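Local coordinates for protein sulfate transporter 4.1, chloroplastic (Arabidopsis thaliana, PDB 7LHV) that cotransports sulfate with protons across a membrane as a plant member of the SLC26A/SulP family and may take part in regulating sulfate assimilation, at residues A451-L454 with W455-K459; S463-T466 with I467-I471. All coordinates share one frame; numbering follows the deposited sequence.

How the interactions relate
Followed from the N terminus, the chain first runs through helix 448-457, where interaction 1 joins 451-454 to the residues directly after it, 455-459. It then turns at Asp458 into helix 459-474, where interaction 2 joins 463-466 to 467-471. Neither contact closes a long loop: each spans a single helical turn or so, and the two stand in series, neither nested nor crossed. They meet through Trp465, whose CH2 lies 3.7 Å from CB of Ala451 while its CB lies 3.9 Å from CD1 of Leu454. Interaction 1 also faces the second subunit, whereas interaction 2 is bordered by helices 206-229 and 477-496.

Interaction 1: A451-L454 with W455-K459; sequences AIFL and WRVDK
Phe453 reaches forward along its helix to both Arg456 and Val457, three and four residues on. From its CB, the ring is set by a first torsion that places CG anti to the backbone N and beside the carbonyl carbon (chi1 180°), directing it along the helix toward the following turn. CD1 then lies 3.3 Å from NH2 of Arg456, which comes in at the ring edge and in its plane, an edge approach and not a cation on the face. The guanidinium plane is turned 66° against the ring. Further out, CE1 meets CG2 of Val457 at 3.9 Å, and CZ touches the same methyl. That methyl sits over one face, offset toward the rim, in a CH-pi contact with CG2 4.1 Å from the centroid of the Phe453 ring. With the ring cut back to an alanine here, the CG2 methyl of Val457 would probably lose its aromatic cover and the guanidinium of Arg456 the ring edge beside it.

These residues lie on the last turns of helix 448-457, in the sulfate permease part of the chain, against the STAS domain of the second subunit. The regular i to i+4 bonds run from Trp455 N to Ala451 O and from Arg456 N to Ile452 O; Val457 N follows, giving its hydrogen to Phe453 O at 2.9 Å with a less straight N-H...O angle of 139°. Beyond it, Leu454 O receives weak bonds from Val457 N and Asp458 N, and Asp458 stands at the N-cap position of the next helix. Glu588 of the second subunit packs on Phe453, and Arg619 of that chain donates to Val457 O. Within 455-459, CE of Lys459 lies over one face of the Trp455 indole, toward its rim, and its NZ makes a weak 3.4 Å bond to Trp455 O.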
loop_
_atom_site.group_PDB
_atom_site.type_symbol
_atom_site.label_atom_id
_atom_site.label_comp_id
_atom_site.label_asym_id
_atom_site.label_seq_id
_atom_site.Cartn_x
_atom_site.Cartn_y
_atom_site.Cartn_z
ATOM N N ALA A 451 -22.898 10.552 0.375
ATOM C CA ALA A 451 -22.820 10.250 1.801
ATOM C C ALA A 451 -24.086 9.557 2.285
ATOM O O ALA A 451 -24.022 8.574 3.034
ATOM C CB ALA A 451 -22.570 11.527 2.598
ATOM N N ILE A 452 -25.249 10.047 1.855
ATOM C CA ILE A 452 -26.509 9.408 2.226
ATOM C C ILE A 452 -26.585 8.000 1.647
ATOM O O ILE A 452 -27.012 7.053 2.322
ATOM C CB ILE A 452 -27.696 10.276 1.778
ATOM C CG1 ILE A 452 -27.726 11.577 2.576
ATOM C CG2 ILE A 452 -29.001 9.524 1.944
ATOM C CD1 ILE A 452 -28.765 12.556 2.099
ATOM N N PHE A 453 -26.168 7.838 0.389
ATOM C CA PHE A 453 -26.185 6.518 -0.234
ATOM C C PHE A 453 -25.279 5.542 0.507
ATOM O O PHE A 453 -25.654 4.387 0.739
ATOM C CB PHE A 453 -25.764 6.633 -1.697
ATOM C CG PHE A 453 -25.740 5.328 -2.428
ATOM C CD1 PHE A 453 -26.917 4.717 -2.818
ATOM C CD2 PHE A 453 -24.538 4.715 -2.732
ATOM C CE1 PHE A 453 -26.894 3.519 -3.495
ATOM C CE2 PHE A 453 -24.511 3.516 -3.409
ATOM C CZ PHE A 453 -25.689 2.916 -3.791
ATOM N N LEU A 454 -24.080 5.990 0.885
ATOM C CA LEU A 454 -23.165 5.139 1.636
ATOM C C LEU A 454 -23.745 4.772 2.991
ATOM O O LEU A 454 -23.637 3.622 3.428
ATOM C CB LEU A 454 -21.816 5.834 1.808
ATOM C CG LEU A 454 -21.021 6.101 0.533
ATOM C CD1 LEU A 454 -19.706 6.779 0.855
ATOM C CD2 LEU A 454 -20.796 4.819 -0.226
ATOM N N TRP A 455 -24.361 5.735 3.678
ATOM C CA TRP A 455 -24.987 5.423 4.956
ATOM C C TRP A 455 -26.076 4.375 4.778
ATOM O O TRP A 455 -26.254 3.500 5.633
ATOM C CB TRP A 455 -25.566 6.684 5.589
ATOM C CG TRP A 455 -26.398 6.396 6.793
ATOM C CD1 TRP A 455 -27.750 6.233 6.840
ATOM C CD2 TRP A 455 -25.928 6.242 8.135
ATOM N NE1 TRP A 455 -28.151 5.981 8.128
ATOM C CE2 TRP A 455 -27.051 5.982 8.943
ATOM C CE3 TRP A 455 -24.666 6.298 8.732
ATOM C CZ2 TRP A 455 -26.949 5.779 10.315
ATOM C CZ3 TRP A 455 -24.568 6.095 10.092
ATOM C CH2 TRP A 455 -25.702 5.839 10.869
ATOM N N ARG A 456 -26.816 4.449 3.672
ATOM C CA ARG A 456 -27.873 3.476 3.431
ATOM C C ARG A 456 -27.307 2.097 3.113
ATOM O O ARG A 456 -27.861 1.081 3.548
ATOM C CB ARG A 456 -28.780 3.957 2.301
ATOM C CG ARG A 456 -29.911 3.005 1.960
ATOM C CD ARG A 456 -30.907 3.664 1.024
ATOM N NE ARG A 456 -30.291 4.044 -0.242
ATOM C CZ ARG A 456 -30.765 3.710 -1.435
ATOM N NH1 ARG A 456 -31.864 2.985 -1.564
ATOM N NH2 ARG A 456 -30.120 4.116 -2.524
ATOM N N VAL A 457 -26.207 2.034 2.364
ATOM C CA VAL A 457 -25.739 0.756 1.831
ATOM C C VAL A 457 -24.552 0.207 2.616
ATOM O O VAL A 457 -24.646 -0.864 3.225
ATOM C CB VAL A 457 -25.384 0.886 0.340
ATOM C CG1 VAL A 457 -24.678 -0.364 -0.147
ATOM C CG2 VAL A 457 -26.638 1.131 -0.474
ATOM N N ASP A 458 -23.430 0.925 2.609
ATOM C CA ASP A 458 -22.169 0.410 3.138
ATOM C C ASP A 458 -21.633 1.372 4.188
ATOM O O ASP A 458 -21.131 2.447 3.847
ATOM C CB ASP A 458 -21.151 0.211 2.017
ATOM C CG ASP A 458 -20.002 -0.685 2.426
ATOM O OD1 ASP A 458 -20.004 -1.173 3.573
ATOM O OD2 ASP A 458 -19.092 -0.896 1.602
ATOM N N LYS A 459 -21.717 0.980 5.460
ATOM C CA LYS A 459 -21.307 1.873 6.536
ATOM C C LYS A 459 -19.793 1.975 6.680
ATOM O O LYS A 459 -19.310 2.958 7.246
ATOM C CB LYS A 459 -21.940 1.431 7.853
ATOM C CG LYS A 459 -23.383 1.879 7.988
ATOM C CD LYS A 459 -24.012 1.379 9.267
ATOM C CE LYS A 459 -25.440 1.874 9.395
ATOM N NZ LYS A 459 -26.297 1.382 8.284
#

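Interaction 2: S463-T466 with I467-I471; sequences SLWT and ITSTI
Thr468 and Thr470 each turn a hydroxyl back onto the carbonyl four residues earlier, bonds that supplement the backbone ladder, as threonines in helices, membrane helices among them, often do. OG1 of Thr468 donates to Leu464 O at 2.8 Å, and OG1 of Thr470 donates to Thr466 O at 3.1 Å. In Thr468 the hydroxyl is anti to the carbonyl carbon and beside the backbone N (chi1 -51°), which tips it back toward the preceding turn; Thr470 has the same setting. Each acceptor is thereby gripped twice, because the amide N of the same threonine bonds to it as well. Hydroxyl and amide approach from opposite faces of the carbonyl plane, with OG1 of Thr468 tilted 33° out of it. The hydroxyl of Thr466 goes back in the same manner to Phe462 O.

The backbone bonds are those of a regular alpha helix. Ile467 N reaches Ser463 O at 2.9 Å, and Ser469 N reaches Trp465 O over an equal span. Trp465 and Thr468 face helix 206-229, where the indole NE1 is hydrogen-bonded to Ser210 OG, while Leu464 packs on Phe487 and Phe491 of helix 477-496. This packing, with a bound sphingosine phosphate about 6 Å from the side chain of Thr468, is consistent with a place for helix 459-474 in the membrane domain of this SLC26A transporter.

The remaining contacts are van der Waals. CB of Ser469 sits over one face of the Trp465 indole, 4.4 Å from CZ3. Thr466 and Thr470 lie side by side and point the same way, with CG2 of the first 4.2 Å from OG1 of the second. Ile467 lays CG1 against Ser463 O at 3.4 Å, its CD1 following close behind.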
loop_
_atom_site.group_PDB
_atom_site.type_symbol
_atom_site.label_atom_id
_atom_site.label_comp_id
_atom_site.label_asym_id
_atom_site.label_seq_id
_atom_site.Cartn_x
_atom_site.Cartn_y
_atom_site.Cartn_z
ATOM N N SER A 463 -18.031 5.510 6.762
ATOM C CA SER A 463 -17.026 5.895 7.745
ATOM C C SER A 463 -15.789 6.467 7.068
ATOM O O SER A 463 -15.227 7.466 7.529
ATOM C CB SER A 463 -16.657 4.697 8.615
ATOM O OG SER A 463 -17.766 4.277 9.390
ATOM N N LEU A 464 -15.349 5.845 5.973
ATOM C CA LEU A 464 -14.214 6.381 5.226
ATOM C C LEU A 464 -14.519 7.779 4.699
ATOM O O LEU A 464 -13.688 8.691 4.801
ATOM C CB LEU A 464 -13.852 5.446 4.073
ATOM C CG LEU A 464 -13.024 4.210 4.413
ATOM C CD1 LEU A 464 -12.770 3.390 3.163
ATOM C CD2 LEU A 464 -11.721 4.618 5.063
ATOM N N TRP A 465 -15.712 7.965 4.135
ATOM C CA TRP A 465 -16.104 9.264 3.600
ATOM C C TRP A 465 -16.098 10.320 4.694
ATOM O O TRP A 465 -15.535 11.407 4.523
ATOM C CB TRP A 465 -17.492 9.157 2.966
ATOM C CG TRP A 465 -17.965 10.385 2.251
ATOM C CD1 TRP A 465 -17.864 10.640 0.917
ATOM C CD2 TRP A 465 -18.617 11.523 2.825
ATOM N NE1 TRP A 465 -18.409 11.862 0.623
ATOM C CE2 TRP A 465 -18.878 12.427 1.778
ATOM C CE3 TRP A 465 -19.004 11.868 4.122
ATOM C CZ2 TRP A 465 -19.505 13.650 1.987
ATOM C CZ3 TRP A 465 -19.627 13.083 4.326
ATOM C CH2 TRP A 465 -19.871 13.958 3.265
ATOM N N THR A 466 -16.707 10.005 5.839
ATOM C CA THR A 466 -16.799 10.971 6.928
ATOM C C THR A 466 -15.425 11.308 7.491
ATOM O O THR A 466 -15.125 12.479 7.749
ATOM C CB THR A 466 -17.706 10.431 8.030
ATOM O OG1 THR A 466 -18.982 10.097 7.474
ATOM C CG2 THR A 466 -17.896 11.474 9.113
ATOM N N ILE A 467 -14.575 10.297 7.686
ATOM C CA ILE A 467 -13.246 10.545 8.235
ATOM C C ILE A 467 -12.435 11.417 7.290
ATOM O O ILE A 467 -11.814 12.402 7.705
ATOM C CB ILE A 467 -12.532 9.214 8.531
ATOM C CG1 ILE A 467 -13.038 8.616 9.843
ATOM C CG2 ILE A 467 -11.028 9.411 8.588
ATOM C CD1 ILE A 467 -12.603 7.189 10.063
ATOM N N THR A 468 -12.438 11.078 5.997
ATOM C CA THR A 468 -11.668 11.861 5.038
ATOM C C THR A 468 -12.179 13.292 4.961
ATOM O O THR A 468 -11.386 14.241 4.963
ATOM C CB THR A 468 -11.715 11.204 3.660
ATOM O OG1 THR A 468 -11.360 9.822 3.781
ATOM C CG2 THR A 468 -10.739 11.881 2.723
ATOM N N SER A 469 -13.502 13.469 4.916
ATOM C CA SER A 469 -14.066 14.809 4.826
ATOM C C SER A 469 -13.723 15.637 6.057
ATOM O O SER A 469 -13.287 16.788 5.940
ATOM C CB SER A 469 -15.580 14.722 4.644
ATOM O OG SER A 469 -16.173 16.005 4.717
ATOM N N THR A 470 -13.895 15.061 7.250
ATOM C CA THR A 470 -13.628 15.806 8.475
ATOM C C THR A 470 -12.154 16.171 8.597
ATOM O O THR A 470 -11.815 17.302 8.967
ATOM C CB THR A 470 -14.079 14.993 9.687
ATOM O OG1 THR A 470 -15.504 14.837 9.653
ATOM C CG2 THR A 470 -13.687 15.691 10.973
ATOM N N ILE A 471 -11.263 15.232 8.281
ATOM C CA ILE A 471 -9.838 15.504 8.424
ATOM C C ILE A 471 -9.382 16.538 7.403
ATOM O O ILE A 471 -8.600 17.439 7.727
ATOM C CB ILE A 471 -9.036 14.195 8.325
ATOM C CG1 ILE A 471 -9.125 13.438 9.649
ATOM C CG2 ILE A 471 -7.588 14.472 7.974
ATOM C CD1 ILE A 471 -8.431 12.109 9.637
#